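Local coordinates for lysosome-associated membrane glycoprotein 2 (PDB 5GV3) that plays an important role in lysosome biogenesis and autophagy and inhibits the proton channel TMEM175, the chain being its first lumenal, membrane-distal domain, at residues M20-T25 with Q138-I143; H107-P112 with Y131-V136; A39-A44 with I62-A67. All blocks are in the same frame, centred on the assembly; numbering follows the deposited sequence.

Contact 1 of 3, residues M20-T25 with Q138-I143; sequences MNFTIT and QKYWGI. With NAG (2-acetamido-2-deoxy-beta-D-glucopyranose), chain M; NAG (2-acetamido-2-deoxy-beta-D-glucopyranose), chain P.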
loop_
_atom_site.group_PDB
_atom_site.type_symbol
_atom_site.label_atom_id
_atom_site.label_comp_id
_atom_site.label_asym_id
_atom_site.label_seq_id
_atom_site.Cartn_x
_atom_site.Cartn_y
_atom_site.Cartn_z
ATOM N N MET A 20 2.815 -4.081 5.547
ATOM C CA MET A 20 3.729 -3.020 5.102
ATOM C C MET A 20 4.288 -2.182 6.234
ATOM O O MET A 20 3.650 -2.025 7.271
ATOM C CB MET A 20 3.016 -2.121 4.081
ATOM C CG MET A 20 1.699 -1.511 4.579
ATOM S SD MET A 20 0.961 -0.222 3.523
ATOM C CE MET A 20 1.032 -0.967 1.955
ATOM N N ASN A 21 5.508 -1.693 6.051
ATOM C CA ASN A 21 6.047 -0.704 6.970
ATOM C C ASN A 21 6.868 0.320 6.177
ATOM O O ASN A 21 7.232 0.087 5.009
ATOM C CB ASN A 21 6.794 -1.346 8.177
ATOM C CG ASN A 21 8.082 -2.077 7.829
ATOM O OD1 ASN A 21 8.705 -1.863 6.792
ATOM N ND2 ASN A 21 8.497 -2.954 8.760
ATOM N N PHE A 22 7.073 1.484 6.788
ATOM C CA PHE A 22 7.718 2.615 6.129
ATOM C C PHE A 22 8.815 3.208 6.985
ATOM O O PHE A 22 8.581 3.630 8.113
ATOM C CB PHE A 22 6.688 3.701 5.819
ATOM C CG PHE A 22 5.555 3.224 4.958
ATOM C CD1 PHE A 22 5.757 2.935 3.624
ATOM C CD2 PHE A 22 4.297 3.034 5.497
ATOM C CE1 PHE A 22 4.716 2.480 2.836
ATOM C CE2 PHE A 22 3.250 2.577 4.718
ATOM C CZ PHE A 22 3.456 2.299 3.388
ATOM N N THR A 23 10.025 3.223 6.447
ATOM C CA THR A 23 11.145 3.815 7.151
ATOM C C THR A 23 11.342 5.234 6.631
ATOM O O THR A 23 11.717 5.433 5.478
ATOM C CB THR A 23 12.416 2.978 6.974
ATOM O OG1 THR A 23 12.150 1.629 7.369
ATOM C CG2 THR A 23 13.541 3.517 7.834
ATOM N N ILE A 24 11.040 6.216 7.478
ATOM C CA ILE A 24 11.053 7.616 7.063
ATOM C C ILE A 24 12.155 8.423 7.747
ATOM O O ILE A 24 12.292 8.400 8.974
ATOM C CB ILE A 24 9.702 8.301 7.352
ATOM C CG1 ILE A 24 8.565 7.535 6.673
ATOM C CG2 ILE A 24 9.732 9.775 6.889
ATOM C CD1 ILE A 24 7.190 8.051 7.018
ATOM N N THR A 25 12.951 9.119 6.942
ATOM C CA THR A 25 13.943 10.051 7.464
ATOM C C THR A 25 13.413 11.468 7.317
ATOM O O THR A 25 13.027 11.876 6.227
ATOM C CB THR A 25 15.295 9.927 6.733
ATOM O OG1 THR A 25 15.763 8.576 6.801
ATOM C CG2 THR A 25 16.339 10.852 7.377
ATOM N N GLN A 138 10.093 1.894 1.567
ATOM C CA GLN A 138 8.833 1.168 1.661
ATOM C C GLN A 138 9.060 -0.337 1.579
ATOM O O GLN A 138 9.774 -0.821 0.704
ATOM C CB GLN A 138 7.875 1.618 0.554
ATOM C CG GLN A 138 7.693 3.128 0.496
ATOM C CD GLN A 138 6.796 3.580 -0.633
ATOM O OE1 GLN A 138 6.254 2.764 -1.377
ATOM N NE2 GLN A 138 6.636 4.893 -0.770
ATOM N N LYS A 139 8.473 -1.075 2.516
ATOM C CA LYS A 139 8.553 -2.534 2.488
ATOM C C LYS A 139 7.158 -3.155 2.483
ATOM O O LYS A 139 6.293 -2.774 3.270
ATOM C CB LYS A 139 9.370 -3.055 3.672
ATOM C CG LYS A 139 10.868 -2.749 3.578
ATOM C CD LYS A 139 11.623 -3.359 4.751
ATOM C CE LYS A 139 13.123 -3.113 4.657
ATOM N NZ LYS A 139 13.695 -3.791 3.463
ATOM N N TYR A 140 6.950 -4.101 1.572
ATOM C CA TYR A 140 5.675 -4.806 1.421
ATOM C C TYR A 140 5.920 -6.313 1.435
ATOM O O TYR A 140 6.886 -6.778 0.831
ATOM C CB TYR A 140 4.979 -4.417 0.111
ATOM C CG TYR A 140 4.851 -2.928 -0.124
ATOM C CD1 TYR A 140 3.770 -2.224 0.369
ATOM C CD2 TYR A 140 5.818 -2.224 -0.835
ATOM C CE1 TYR A 140 3.646 -0.863 0.158
ATOM C CE2 TYR A 140 5.696 -0.848 -1.051
ATOM C CZ TYR A 140 4.599 -0.181 -0.546
ATOM O OH TYR A 140 4.432 1.173 -0.726
ATOM N N TRP A 141 5.067 -7.068 2.127
ATOM C CA TRP A 141 5.181 -8.529 2.127
ATOM C C TRP A 141 3.890 -9.245 2.545
ATOM O O TRP A 141 2.897 -8.605 2.886
ATOM C CB TRP A 141 6.337 -8.967 3.030
ATOM C CG TRP A 141 6.091 -8.834 4.529
ATOM C CD1 TRP A 141 5.710 -9.829 5.393
ATOM C CD2 TRP A 141 6.239 -7.646 5.325
ATOM N NE1 TRP A 141 5.602 -9.330 6.674
ATOM C CE2 TRP A 141 5.921 -7.997 6.657
ATOM C CE3 TRP A 141 6.601 -6.324 5.037
ATOM C CZ2 TRP A 141 5.954 -7.060 7.697
ATOM C CZ3 TRP A 141 6.630 -5.401 6.067
ATOM C CH2 TRP A 141 6.311 -5.774 7.385
ATOM N N GLY A 142 3.909 -10.577 2.502
ATOM C CA GLY A 142 2.763 -11.388 2.890
ATOM C C GLY A 142 1.554 -11.063 2.037
ATOM O O GLY A 142 0.430 -11.033 2.526
ATOM N N ILE A 143 1.793 -10.834 0.750
ATOM C CA ILE A 143 0.780 -10.306 -0.159
ATOM C C ILE A 143 -0.076 -11.392 -0.788
ATOM O O ILE A 143 0.446 -12.313 -1.407
ATOM C CB ILE A 143 1.432 -9.480 -1.292
ATOM C CG1 ILE A 143 2.261 -8.336 -0.710
ATOM C CG2 ILE A 143 0.371 -8.973 -2.270
ATOM C CD1 ILE A 143 3.198 -7.675 -1.722
HETATM C C1 NAG M . 9.682 -3.785 8.716
HETATM C C2 NAG M . 10.047 -4.356 10.093
HETATM C C3 NAG M . 11.312 -5.203 9.994
HETATM C C4 NAG M . 11.164 -6.254 8.901
HETATM C C5 NAG M . 10.750 -5.603 7.584
HETATM C C6 NAG M . 10.457 -6.612 6.499
HETATM C C7 NAG M . 9.389 -3.130 12.120
HETATM C C8 NAG M . 9.709 -1.987 13.040
HETATM N N2 NAG M . 10.215 -3.299 11.080
HETATM O O3 NAG M . 11.567 -5.835 11.241
HETATM O O4 NAG M . 12.396 -6.947 8.727
HETATM O O5 NAG M . 9.542 -4.854 7.778
HETATM O O6 NAG M . 9.291 -7.355 6.819
HETATM O O7 NAG M . 8.425 -3.866 12.309
HETATM C C1 NAG P . 18.615 16.026 6.746
HETATM C C2 NAG P . 17.467 16.253 5.763
HETATM C C3 NAG P . 17.804 17.382 4.789
HETATM C C4 NAG P . 18.241 18.634 5.533
HETATM C C5 NAG P . 19.395 18.292 6.464
HETATM C C6 NAG P . 19.864 19.469 7.289
HETATM C C7 NAG P . 16.189 14.188 5.385
HETATM C C8 NAG P . 16.012 12.994 4.501
HETATM N N2 NAG P . 17.162 15.036 5.033
HETATM O O3 NAG P . 16.650 17.666 4.008
HETATM O O4 NAG P . 18.662 19.625 4.602
HETATM O O5 NAG P . 18.972 17.277 7.387
HETATM O O6 NAG P . 20.580 19.019 8.429
HETATM O O7 NAG P . 15.486 14.375 6.373
#
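Trp-141 lays one face of its indole over the backbone of Met-20, CZ3 standing 3.9 Å from Met-20 CA, while O6 of the Asn-21 glycan lies over the opposite face, 3.4 Å from Trp-141 CH2. The Asn-21 side chain, with CG between its backbone N and carbonyl carbon (chi1 67°), carries the sugar on ND2; its OD1 sits 3.4 Å from Lys-139 CB, and Lys-139 CD continues the flank to 3.7 Å from sugar C5. The amine of Lys-139 runs on to Thr-130 OG1. Strands 11-28 and 136-146 pair here as antiparallel neighbours in one sheet of the beta-prism fold of LAMP luminal domains. Asn-21 and Lys-139 are a hydrogen-bonded pair, with Asn-21 N to Lys-139 O at 3.1 Å and Lys-139 N to Asn-21 O at 3.0 Å. On the sheet face opposite Asn-21 and Lys-139, Phe-22 meets Gln-138 with ring and amide planes 89° apart, Gln-138 CG lying at the ring edge, 3.7 Å from Phe-22 CD1. Met-20 CB packs 3.8 Å from Tyr-140 CD1. Tyr-140 OH, also at the Phe-22 edge, donates to Gln-138 OE1 from above the carbonyl plane and accepts from Trp-70 NE1.

Contact 2 of 3, residues H107-P112 with Y131-V136; sequences HTVKNP and YNLTPV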
loop_
_atom_site.group_PDB
_atom_site.type_symbol
_atom_site.label_atom_id
_atom_site.label_comp_id
_atom_site.label_asym_id
_atom_site.label_seq_id
_atom_site.Cartn_x
_atom_site.Cartn_y
_atom_site.Cartn_z
ATOM N N HIS A 107 4.043 15.549 3.541
ATOM C CA HIS A 107 4.941 15.237 2.452
ATOM C C HIS A 107 4.439 14.003 1.723
ATOM O O HIS A 107 3.855 13.104 2.322
ATOM C CB HIS A 107 6.376 15.039 2.938
ATOM C CG HIS A 107 6.983 16.262 3.555
ATOM N ND1 HIS A 107 7.236 17.405 2.822
ATOM C CD2 HIS A 107 7.464 16.501 4.797
ATOM C CE1 HIS A 107 7.787 18.318 3.601
ATOM N NE2 HIS A 107 7.952 17.789 4.800
ATOM N N THR A 108 4.663 13.975 0.417
ATOM C CA THR A 108 4.139 12.910 -0.421
ATOM C C THR A 108 5.264 12.280 -1.229
ATOM O O THR A 108 6.075 12.973 -1.841
ATOM C CB THR A 108 3.049 13.439 -1.375
ATOM O OG1 THR A 108 2.003 14.053 -0.612
ATOM C CG2 THR A 108 2.460 12.314 -2.200
ATOM N N VAL A 109 5.363 10.964 -1.168
ATOM C CA VAL A 109 6.351 10.258 -1.964
ATOM C C VAL A 109 5.617 9.385 -2.961
ATOM O O VAL A 109 4.656 8.700 -2.613
ATOM C CB VAL A 109 7.301 9.423 -1.097
ATOM C CG1 VAL A 109 8.326 8.712 -1.961
ATOM C CG2 VAL A 109 7.989 10.323 -0.086
ATOM N N LYS A 110 6.053 9.439 -4.212
ATOM C CA LYS A 110 5.403 8.675 -5.260
ATOM C C LYS A 110 6.273 7.481 -5.659
ATOM O O LYS A 110 7.502 7.571 -5.708
ATOM C CB LYS A 110 5.107 9.585 -6.452
ATOM C CG LYS A 110 3.863 9.213 -7.239
ATOM C CD LYS A 110 3.487 10.345 -8.187
ATOM C CE LYS A 110 2.995 11.563 -7.403
ATOM N NZ LYS A 110 2.343 12.587 -8.264
ATOM N N ASN A 111 5.621 6.365 -5.953
ATOM C CA ASN A 111 6.307 5.150 -6.363
ATOM C C ASN A 111 6.130 4.960 -7.860
ATOM O O ASN A 111 5.006 4.944 -8.353
ATOM C CB ASN A 111 5.754 3.947 -5.586
ATOM C CG ASN A 111 6.602 2.700 -5.735
ATOM O OD1 ASN A 111 7.097 2.397 -6.819
ATOM N ND2 ASN A 111 6.761 1.958 -4.641
ATOM N N PRO A 112 7.249 4.861 -8.596
ATOM C CA PRO A 112 7.218 4.719 -10.060
ATOM C C PRO A 112 6.781 3.337 -10.523
ATOM O O PRO A 112 6.531 3.157 -11.714
ATOM C CB PRO A 112 8.671 4.980 -10.473
ATOM C CG PRO A 112 9.326 5.609 -9.263
ATOM C CD PRO A 112 8.622 5.016 -8.092
ATOM N N TYR A 131 11.235 -0.931 -1.767
ATOM C CA TYR A 131 11.373 0.186 -2.691
ATOM C C TYR A 131 12.067 1.348 -1.993
ATOM O O TYR A 131 11.542 1.937 -1.047
ATOM C CB TYR A 131 10.009 0.598 -3.238
ATOM C CG TYR A 131 9.334 -0.530 -3.983
ATOM C CD1 TYR A 131 8.533 -1.440 -3.312
ATOM C CD2 TYR A 131 9.516 -0.701 -5.353
ATOM C CE1 TYR A 131 7.926 -2.486 -3.976
ATOM C CE2 TYR A 131 8.909 -1.739 -6.029
ATOM C CZ TYR A 131 8.113 -2.632 -5.334
ATOM O OH TYR A 131 7.501 -3.674 -5.996
ATOM N N ASN A 132 13.269 1.660 -2.454
ATOM C CA ASN A 132 14.041 2.753 -1.884
ATOM C C ASN A 132 13.660 4.075 -2.537
ATOM O O ASN A 132 14.114 4.392 -3.635
ATOM C CB ASN A 132 15.534 2.475 -2.033
ATOM C CG ASN A 132 15.933 1.138 -1.435
ATOM O OD1 ASN A 132 16.135 1.021 -0.225
ATOM N ND2 ASN A 132 16.035 0.117 -2.281
ATOM N N LEU A 133 12.777 4.816 -1.876
ATOM C CA LEU A 133 12.293 6.092 -2.387
ATOM C C LEU A 133 12.649 7.224 -1.423
ATOM O O LEU A 133 11.776 7.761 -0.739
ATOM C CB LEU A 133 10.777 6.045 -2.610
ATOM C CG LEU A 133 10.212 4.844 -3.379
ATOM C CD1 LEU A 133 8.687 4.853 -3.361
ATOM C CD2 LEU A 133 10.727 4.826 -4.812
ATOM N N THR A 134 13.934 7.569 -1.387
ATOM C CA THR A 134 14.471 8.608 -0.504
ATOM C C THR A 134 13.568 9.837 -0.429
ATOM O O THR A 134 13.174 10.382 -1.463
ATOM C CB THR A 134 15.874 9.035 -0.979
ATOM O OG1 THR A 134 16.746 7.898 -0.969
ATOM C CG2 THR A 134 16.453 10.141 -0.101
ATOM N N PRO A 135 13.225 10.281 0.794
ATOM C CA PRO A 135 13.674 9.832 2.117
ATOM C C PRO A 135 12.849 8.702 2.722
ATOM O O PRO A 135 12.834 8.568 3.943
ATOM C CB PRO A 135 13.511 11.087 2.965
ATOM C CG PRO A 135 12.281 11.723 2.397
ATOM C CD PRO A 135 12.285 11.411 0.909
ATOM N N VAL A 136 12.186 7.899 1.898
ATOM C CA VAL A 136 11.325 6.850 2.438
ATOM C C VAL A 136 11.686 5.468 1.897
ATOM O O VAL A 136 11.799 5.272 0.691
ATOM C CB VAL A 136 9.843 7.129 2.118
ATOM C CG1 VAL A 136 8.972 6.026 2.676
ATOM C CG2 VAL A 136 9.411 8.485 2.684
#
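A tight beta-hairpin turn, packed through Leu-133 and Val-136 against Val-109 of strand 106-117, joins the two sheets of the beta-prism fold at this point. The hairpin links strands 129-133 and 136-146: Leu-133 N bonds to Val-136 O at 2.8 Å and Val-136 N to Leu-133 O at 2.7 Å, and the cis peptide before Pro-135, with Thr-134 at the first corner, makes it a type VIa turn. Strand 106-117 lies at the margin of the four-stranded antiparallel sheet within this chain. The two segments meet by van der Waals packing, with no hydrogen bond between them.

Val-109 projects toward the hairpin and divides its two methyl groups between two partners. CG1, placed trans to the backbone N (chi1 -179°), reaches Leu-133 CB at 3.7 Å, whereas CG2 meets CG2 of Val-136 at 3.6 Å, the two valine side chains running antiparallel as they pass. Val-136 also rests on Leu-88 and Tyr-90 of the neighbouring strand 81-91, which brings a second strand of that sheet into the same apolar patch.

Leu-133 branches against the end of the strand. Its CD2 lies 3.9 Å from Pro-112 CD; its CD1 fits against Lys-110 O and the amide of Asn-111, whose side chain stands roughly perpendicular to that of the leucine. The Asn-111 amide is buried: OD1 accepts a hydrogen bond from Glu-113 N, and ND2 makes a weak one with Gln-138 OE1. The amide plane stands 67° from that of the Tyr-131 ring, with ND2 over one face of that ring and 3.6 Å from Tyr-131 CG.

Contact 3 of 3, residues A39-A44 with I62-A67; sequences AVPDKA and IQFGFA
Pro-41 and Phe-64 make a CH-pi contact: Pro-41 CD sits over one face of the phenyl ring of Phe-64, 3.7 Å from the ring centroid and 18° off the ring normal, displaced toward the rim. The neighbouring Pro-41 CG closes on Phe-64 CE1 at 3.5 Å, so the CD-CG edge of the pyrrolidine reaches from over the ring outward past CE1. Phe-64 reaches the proline because its CG is trans to the backbone N (chi1 176°).

Apolar packing continues beside this pair. Ile-62 CG2 has two neighbours in the loop, Val-40 CG1 and Ala-44 CB, each 4.2 Å away, and Ala-44 CB lies equally far from Phe-64 CB. Val-40 leans in turn on Met-20 and Phe-22, carrying the patch on to strand 11-28.

Against the polar backbone the fit is tighter: the Ala-44 methyl CB presses to 3.2 Å from Gln-63 O. No hydrogen bond joins the two segments, but just beyond Ala-44 the loop is tied to the strand by Thr-45, which bonds to Gln-63 through the backbone and through OG1 to Gln-63 OE1.

The loop leaving strand 32-39 thus folds over strand 59-64, an outermost strand of the four-stranded sheet, where the chain crosses from one sheet to the other in the beta-prism fold of the LAMP family.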
loop_
_atom_site.group_PDB
_atom_site.type_symbol
_atom_site.label_atom_id
_atom_site.label_comp_id
_atom_site.label_asym_id
_atom_site.label_seq_id
_atom_site.Cartn_x
_atom_site.Cartn_y
_atom_site.Cartn_z
ATOM N N ALA A 39 5.389 0.667 11.412
ATOM C CA ALA A 39 4.655 -0.532 11.029
ATOM C C ALA A 39 3.172 -0.209 11.053
ATOM O O ALA A 39 2.650 0.273 12.052
ATOM C CB ALA A 39 4.978 -1.690 11.958
ATOM N N VAL A 40 2.499 -0.446 9.936
ATOM C CA VAL A 40 1.082 -0.150 9.833
ATOM C C VAL A 40 0.322 -1.290 10.479
ATOM O O VAL A 40 0.331 -2.409 9.964
ATOM C CB VAL A 40 0.640 0.029 8.357
ATOM C CG1 VAL A 40 -0.853 0.272 8.266
ATOM C CG2 VAL A 40 1.413 1.174 7.711
ATOM N N PRO A 41 -0.317 -1.022 11.627
ATOM C CA PRO A 41 -1.016 -2.102 12.320
ATOM C C PRO A 41 -2.429 -2.225 11.801
ATOM O O PRO A 41 -2.823 -1.471 10.911
ATOM C CB PRO A 41 -1.025 -1.627 13.769
ATOM C CG PRO A 41 -1.193 -0.116 13.615
ATOM C CD PRO A 41 -0.456 0.263 12.339
ATOM N N ASP A 42 -3.220 -3.093 12.411
ATOM C CA ASP A 42 -4.607 -3.156 12.022
ATOM C C ASP A 42 -5.356 -2.571 13.199
ATOM O O ASP A 42 -5.269 -3.065 14.319
ATOM C CB ASP A 42 -5.050 -4.583 11.696
ATOM C CG ASP A 42 -6.427 -4.633 11.051
ATOM O OD1 ASP A 42 -7.331 -3.896 11.502
ATOM O OD2 ASP A 42 -6.594 -5.392 10.070
ATOM N N LYS A 43 -6.122 -1.541 12.868
ATOM C CA LYS A 43 -6.602 -0.453 13.717
ATOM C C LYS A 43 -6.631 0.673 12.714
ATOM O O LYS A 43 -7.464 1.575 12.779
ATOM C CB LYS A 43 -5.694 -0.107 14.909
ATOM C CG LYS A 43 -5.922 -0.924 16.174
ATOM C CD LYS A 43 -7.306 -0.688 16.757
ATOM C CE LYS A 43 -7.531 -1.508 18.016
ATOM N NZ LYS A 43 -8.917 -1.362 18.538
ATOM N N ALA A 44 -5.730 0.553 11.740
ATOM C CA ALA A 44 -5.656 1.486 10.626
ATOM C C ALA A 44 -6.910 1.290 9.802
ATOM O O ALA A 44 -7.423 0.180 9.711
ATOM C CB ALA A 44 -4.416 1.244 9.796
ATOM N N ILE A 62 -5.478 3.543 2.746
ATOM C CA ILE A 62 -5.232 3.190 4.134
ATOM C C ILE A 62 -4.892 4.439 4.940
ATOM O O ILE A 62 -4.045 5.220 4.529
ATOM C CB ILE A 62 -4.098 2.162 4.250
ATOM C CG1 ILE A 62 -4.467 0.878 3.489
ATOM C CG2 ILE A 62 -3.781 1.877 5.711
ATOM C CD1 ILE A 62 -5.659 0.113 4.086
ATOM N N GLN A 63 -5.561 4.643 6.070
ATOM C CA GLN A 63 -5.203 5.752 6.958
ATOM C C GLN A 63 -4.732 5.206 8.297
ATOM O O GLN A 63 -5.226 4.189 8.772
ATOM C CB GLN A 63 -6.376 6.719 7.171
ATOM C CG GLN A 63 -7.103 7.131 5.908
ATOM C CD GLN A 63 -8.044 6.048 5.399
ATOM O OE1 GLN A 63 -8.679 5.348 6.181
ATOM N NE2 GLN A 63 -8.115 5.896 4.087
ATOM N N PHE A 64 -3.767 5.886 8.898
ATOM C CA PHE A 64 -3.272 5.508 10.211
ATOM C C PHE A 64 -3.003 6.751 11.057
ATOM O O PHE A 64 -1.963 7.398 10.915
ATOM C CB PHE A 64 -2.009 4.660 10.069
ATOM C CG PHE A 64 -1.370 4.302 11.378
ATOM C CD1 PHE A 64 -2.116 3.735 12.395
ATOM C CD2 PHE A 64 -0.020 4.525 11.585
ATOM C CE1 PHE A 64 -1.529 3.405 13.600
ATOM C CE2 PHE A 64 0.579 4.197 12.788
ATOM C CZ PHE A 64 -0.174 3.635 13.798
ATOM N N GLY A 65 -3.952 7.087 11.926
ATOM C CA GLY A 65 -3.821 8.244 12.796
ATOM C C GLY A 65 -3.875 9.594 12.095
ATOM O O GLY A 65 -4.718 9.819 11.229
ATOM N N PHE A 66 -2.943 10.478 12.445
ATOM C CA PHE A 66 -2.910 11.831 11.891
ATOM C C PHE A 66 -1.805 11.856 10.866
ATOM O O PHE A 66 -1.739 12.716 9.981
ATOM C CB PHE A 66 -2.564 12.885 12.952
ATOM C CG PHE A 66 -3.249 12.701 14.269
ATOM C CD1 PHE A 66 -4.592 13.009 14.417
ATOM C CD2 PHE A 66 -2.523 12.261 15.385
ATOM C CE1 PHE A 66 -5.218 12.854 15.635
ATOM C CE2 PHE A 66 -3.151 12.106 16.605
ATOM C CZ PHE A 66 -4.496 12.404 16.728
ATOM N N ALA A 67 -0.923 10.883 11.023
ATOM C CA ALA A 67 0.395 10.913 10.436
ATOM C C ALA A 67 0.495 10.416 9.018
ATOM O O ALA A 67 1.095 11.065 8.175
ATOM C CB ALA A 67 1.319 10.099 11.291
#

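Overall arrangement
Contact 1 lies nearest the middle of the domain, its centre about 8 Å from the centre of the chain, and the other two are nested in the chain loop it closes. Contacts 1 and 2 have centres 11 Å apart and touch directly: Gln-138 O lies 2.9 Å from Tyr-131 N, a probable backbone hydrogen bond. Contact 3, 13 Å from contact 1 between centres, meets it through Val-40 CG2, 3.8 Å from Phe-22 CE2. Contacts 2 and 3 engage the two outermost strands of the four-stranded sheet and do not touch. The Asn-21 glycan of contact 1 also reaches contact 3, its O7 lying 4.1 Å from Ala-39 CB; the Trp-141 side chain is about 4 Å from a bound zinc ion.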